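Local coordinates for GRMZM2G135359 pseudokinase (Zea mays, PDB 6CPY), which is a receptor-like pseudokinase, the kinase-like part of a membrane protein, that may bind ATP but is probably impaired as a catalyst, at residues A[247-252]-A[274-279]. Sequence-based numbering, arbitrary orientation.
Sequences SRYFEG and ALCEVV
Tyr249 has CG anti to its own nitrogen (chi1 176°), which carries the ring onward along a CB that already points to helix 269-282 and delivers it to Cys276; Phe250 has CG anti to the carbonyl carbon (chi1 -71°), and this swings its ring across until CE1 and CZ arrive at the same helix. Tyr249 brings its CE2 corner and phenol oxygen to the methylene of Cys276, with CE2 3.8 Å from CB. The Cys276 sulfur approaches the same ring obliquely, SG lying 4.9 Å from the centroid and 38° off the normal, a sulfur-aromatic contact. Phe250 instead presents its edge to the backbone: CE1 is 3.3 Å from the carbonyl O of Cys276, near the ring plane. Its neighbouring corner CZ meets Val279 CG1 at 4.0 Å. The Tyr249 edge lies over one face of Phe250, Tyr249 CD2 3.7 Å above the Phe250 plane and offset toward the rim, while Phe250 CE1 lies in the Tyr249 plane. This joins the end of helix 240-250 to helix 269-282 in the mainly helical C-terminal lobe of the protein kinase fold; behind it, Val279 packs on Leu225 and Leu226 of helix 214-230. An alanine in place of Tyr249 would probably leave the Cys276 sulfur without its aromatic neighbour and the Phe250 face without this cover.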
ATOM      1  N   SER A 247      -4.040  -9.884  24.362  1.00 36.13           N
ATOM      2  CA  SER A 247      -4.044 -11.224  24.956  1.00 37.32           C
ATOM      3  C   SER A 247      -5.277 -11.456  25.826  1.00 33.08           C
ATOM      4  O   SER A 247      -5.869 -12.530  25.784  1.00 33.91           O
ATOM      5  CB  SER A 247      -2.775 -11.465  25.782  1.00 38.99           C
ATOM      6  OG  SER A 247      -1.655 -11.624  24.929  1.00 44.44           O
ATOM      7  N   ARG A 248      -5.660 -10.449  26.601  1.00 31.69           N
ATOM      8  CA  ARG A 248      -6.821 -10.565  27.468  1.00 32.22           C
ATOM      9  C   ARG A 248      -8.059 -10.853  26.632  1.00 31.78           C
ATOM     10  O   ARG A 248      -8.864 -11.703  27.016  1.00 31.28           O
ATOM     11  CB  ARG A 248      -7.035  -9.314  28.325  1.00 32.76           C
ATOM     12  CG  ARG A 248      -8.322  -9.386  29.140  1.00 34.90           C
ATOM     13  CD  ARG A 248      -8.282  -8.568  30.408  1.00 36.73           C
ATOM     14  NE  ARG A 248      -8.222  -7.137  30.155  1.00 37.94           N
ATOM     15  CZ  ARG A 248      -9.274  -6.339  29.987  1.00 39.24           C
ATOM     16  NH1 ARG A 248     -10.511  -6.815  30.030  1.00 38.25           N
ATOM     17  NH2 ARG A 248      -9.076  -5.043  29.772  1.00 39.51           N
ATOM     18  N   TYR A 249      -8.200 -10.185  25.482  1.00 29.62           N
ATOM     19  CA  TYR A 249      -9.341 -10.477  24.598  1.00 29.24           C
ATOM     20  C   TYR A 249      -9.334 -11.930  24.113  1.00 29.71           C
ATOM     21  O   TYR A 249     -10.322 -12.654  24.272  1.00 28.43           O
ATOM     22  CB  TYR A 249      -9.416  -9.553  23.370  1.00 28.47           C
ATOM     23  CG  TYR A 249     -10.558  -9.978  22.473  1.00 26.90           C
ATOM     24  CD1 TYR A 249     -11.872  -9.627  22.780  1.00 27.34           C
ATOM     25  CD2 TYR A 249     -10.339 -10.812  21.384  1.00 27.14           C
ATOM     26  CE1 TYR A 249     -12.926 -10.073  21.997  1.00 26.62           C
ATOM     27  CE2 TYR A 249     -11.382 -11.251  20.590  1.00 27.38           C
ATOM     28  CZ  TYR A 249     -12.671 -10.877  20.907  1.00 27.08           C
ATOM     29  OH  TYR A 249     -13.703 -11.308  20.116  1.00 28.60           O
ATOM     30  N   PHE A 250      -8.230 -12.364  23.522  1.00 30.20           N
ATOM     31  CA  PHE A 250      -8.180 -13.711  22.946  1.00 32.18           C
ATOM     32  C   PHE A 250      -8.294 -14.833  23.985  1.00 32.58           C
ATOM     33  O   PHE A 250      -8.694 -15.940  23.640  1.00 31.19           O
ATOM     34  CB  PHE A 250      -6.956 -13.872  22.046  1.00 35.59           C
ATOM     35  CG  PHE A 250      -7.075 -13.085  20.776  1.00 37.18           C
ATOM     36  CD1 PHE A 250      -8.107 -13.359  19.893  1.00 38.86           C
ATOM     37  CD2 PHE A 250      -6.211 -12.045  20.491  1.00 40.80           C
ATOM     38  CE1 PHE A 250      -8.266 -12.626  18.732  1.00 40.81           C
ATOM     39  CE2 PHE A 250      -6.361 -11.308  19.321  1.00 40.22           C
ATOM     40  CZ  PHE A 250      -7.389 -11.597  18.446  1.00 39.44           C
ATOM     41  N   GLU A 251      -7.987 -14.529  25.243  1.00 32.49           N
ATOM     42  CA  GLU A 251      -8.104 -15.514  26.322  1.00 34.83           C
ATOM     43  C   GLU A 251      -9.489 -15.506  26.979  1.00 34.99           C
ATOM     44  O   GLU A 251      -9.741 -16.261  27.925  1.00 35.93           O
ATOM     45  CB  GLU A 251      -6.992 -15.288  27.340  1.00 37.69           C
ATOM     46  CG  GLU A 251      -5.625 -15.608  26.747  1.00 40.16           C
ATOM     47  CD  GLU A 251      -4.465 -15.218  27.638  1.00 43.17           C
ATOM     48  OE1 GLU A 251      -4.698 -14.627  28.712  1.00 44.51           O
ATOM     49  OE2 GLU A 251      -3.310 -15.501  27.245  1.00 45.37           O
ATOM     50  N   GLY A 252     -10.382 -14.661  26.472  1.00 31.82           N
ATOM     51  CA  GLY A 252     -11.769 -14.648  26.903  1.00 30.79           C
ATOM     52  C   GLY A 252     -12.106 -13.706  28.038  1.00 30.58           C
ATOM     53  O   GLY A 252     -13.191 -13.826  28.613  1.00 30.75           O
ATOM     54  N   ALA A 274     -16.243 -12.736  14.432  1.00 25.03           N
ATOM     55  CA  ALA A 274     -15.693 -13.514  13.343  1.00 25.73           C
ATOM     56  C   ALA A 274     -14.429 -12.826  12.788  1.00 26.27           C
ATOM     57  O   ALA A 274     -13.435 -13.488  12.493  1.00 25.96           O
ATOM     58  CB  ALA A 274     -16.744 -13.729  12.271  1.00 26.06           C
ATOM     59  N   LEU A 275     -14.451 -11.499  12.669  1.00 26.26           N
ATOM     60  CA  LEU A 275     -13.266 -10.780  12.161  1.00 26.52           C
ATOM     61  C   LEU A 275     -12.091 -10.888  13.128  1.00 27.44           C
ATOM     62  O   LEU A 275     -10.933 -11.003  12.697  1.00 27.28           O
ATOM     63  CB  LEU A 275     -13.590  -9.315  11.881  1.00 26.54           C
ATOM     64  CG  LEU A 275     -14.540  -9.139  10.688  1.00 27.23           C
ATOM     65  CD1 LEU A 275     -15.075  -7.715  10.649  1.00 27.74           C
ATOM     66  CD2 LEU A 275     -13.849  -9.488   9.375  1.00 27.26           C
ATOM     67  N   CYS A 276     -12.377 -10.867  14.431  1.00 26.49           N
ATOM     68  CA  CYS A 276     -11.321 -11.057  15.436  1.00 28.42           C
ATOM     69  C   CYS A 276     -10.707 -12.472  15.395  1.00 28.12           C
ATOM     70  O   CYS A 276      -9.533 -12.640  15.712  1.00 28.15           O
ATOM     71  CB  CYS A 276     -11.821 -10.718  16.836  1.00 29.21           C
ATOM     72  SG  CYS A 276     -12.142  -8.957  17.078  1.00 32.72           S
ATOM     73  N   GLU A 277     -11.484 -13.475  14.991  1.00 29.27           N
ATOM     74  CA  GLU A 277     -10.932 -14.822  14.764  1.00 31.69           C
ATOM     75  C   GLU A 277      -9.951 -14.830  13.587  1.00 31.86           C
ATOM     76  O   GLU A 277      -8.886 -15.448  13.664  1.00 31.31           O
ATOM     77  CB  GLU A 277     -12.046 -15.849  14.554  1.00 34.59           C
ATOM     78  CG  GLU A 277     -12.879 -16.086  15.808  1.00 37.92           C
ATOM     79  CD  GLU A 277     -14.166 -16.864  15.566  1.00 43.64           C
ATOM     80  OE1 GLU A 277     -14.611 -16.971  14.401  1.00 49.67           O
ATOM     81  OE2 GLU A 277     -14.747 -17.368  16.557  1.00 48.25           O
ATOM     82  N   VAL A 278     -10.294 -14.121  12.515  1.00 30.27           N
ATOM     83  CA  VAL A 278      -9.361 -13.936  11.390  1.00 29.71           C
ATOM     84  C   VAL A 278      -8.067 -13.319  11.881  1.00 28.90           C
ATOM     85  O   VAL A 278      -6.994 -13.822  11.562  1.00 29.53           O
ATOM     86  CB  VAL A 278      -9.951 -13.061  10.258  1.00 30.83           C
ATOM     87  CG1 VAL A 278      -8.896 -12.771   9.186  1.00 31.00           C
ATOM     88  CG2 VAL A 278     -11.168 -13.731   9.656  1.00 30.89           C
ATOM     89  N   VAL A 279      -8.160 -12.238  12.662  1.00 26.98           N
ATOM     90  CA  VAL A 279      -6.972 -11.619  13.242  1.00 27.20           C
ATOM     91  C   VAL A 279      -6.140 -12.675  13.965  1.00 28.30           C
ATOM     92  O   VAL A 279      -4.938 -12.796  13.719  1.00 27.75           O
ATOM     93  CB  VAL A 279      -7.311 -10.481  14.227  1.00 25.33           C
ATOM     94  CG1 VAL A 279      -6.071 -10.029  14.981  1.00 24.98           C
ATOM     95  CG2 VAL A 279      -7.949  -9.296  13.500  1.00 25.80           C
TER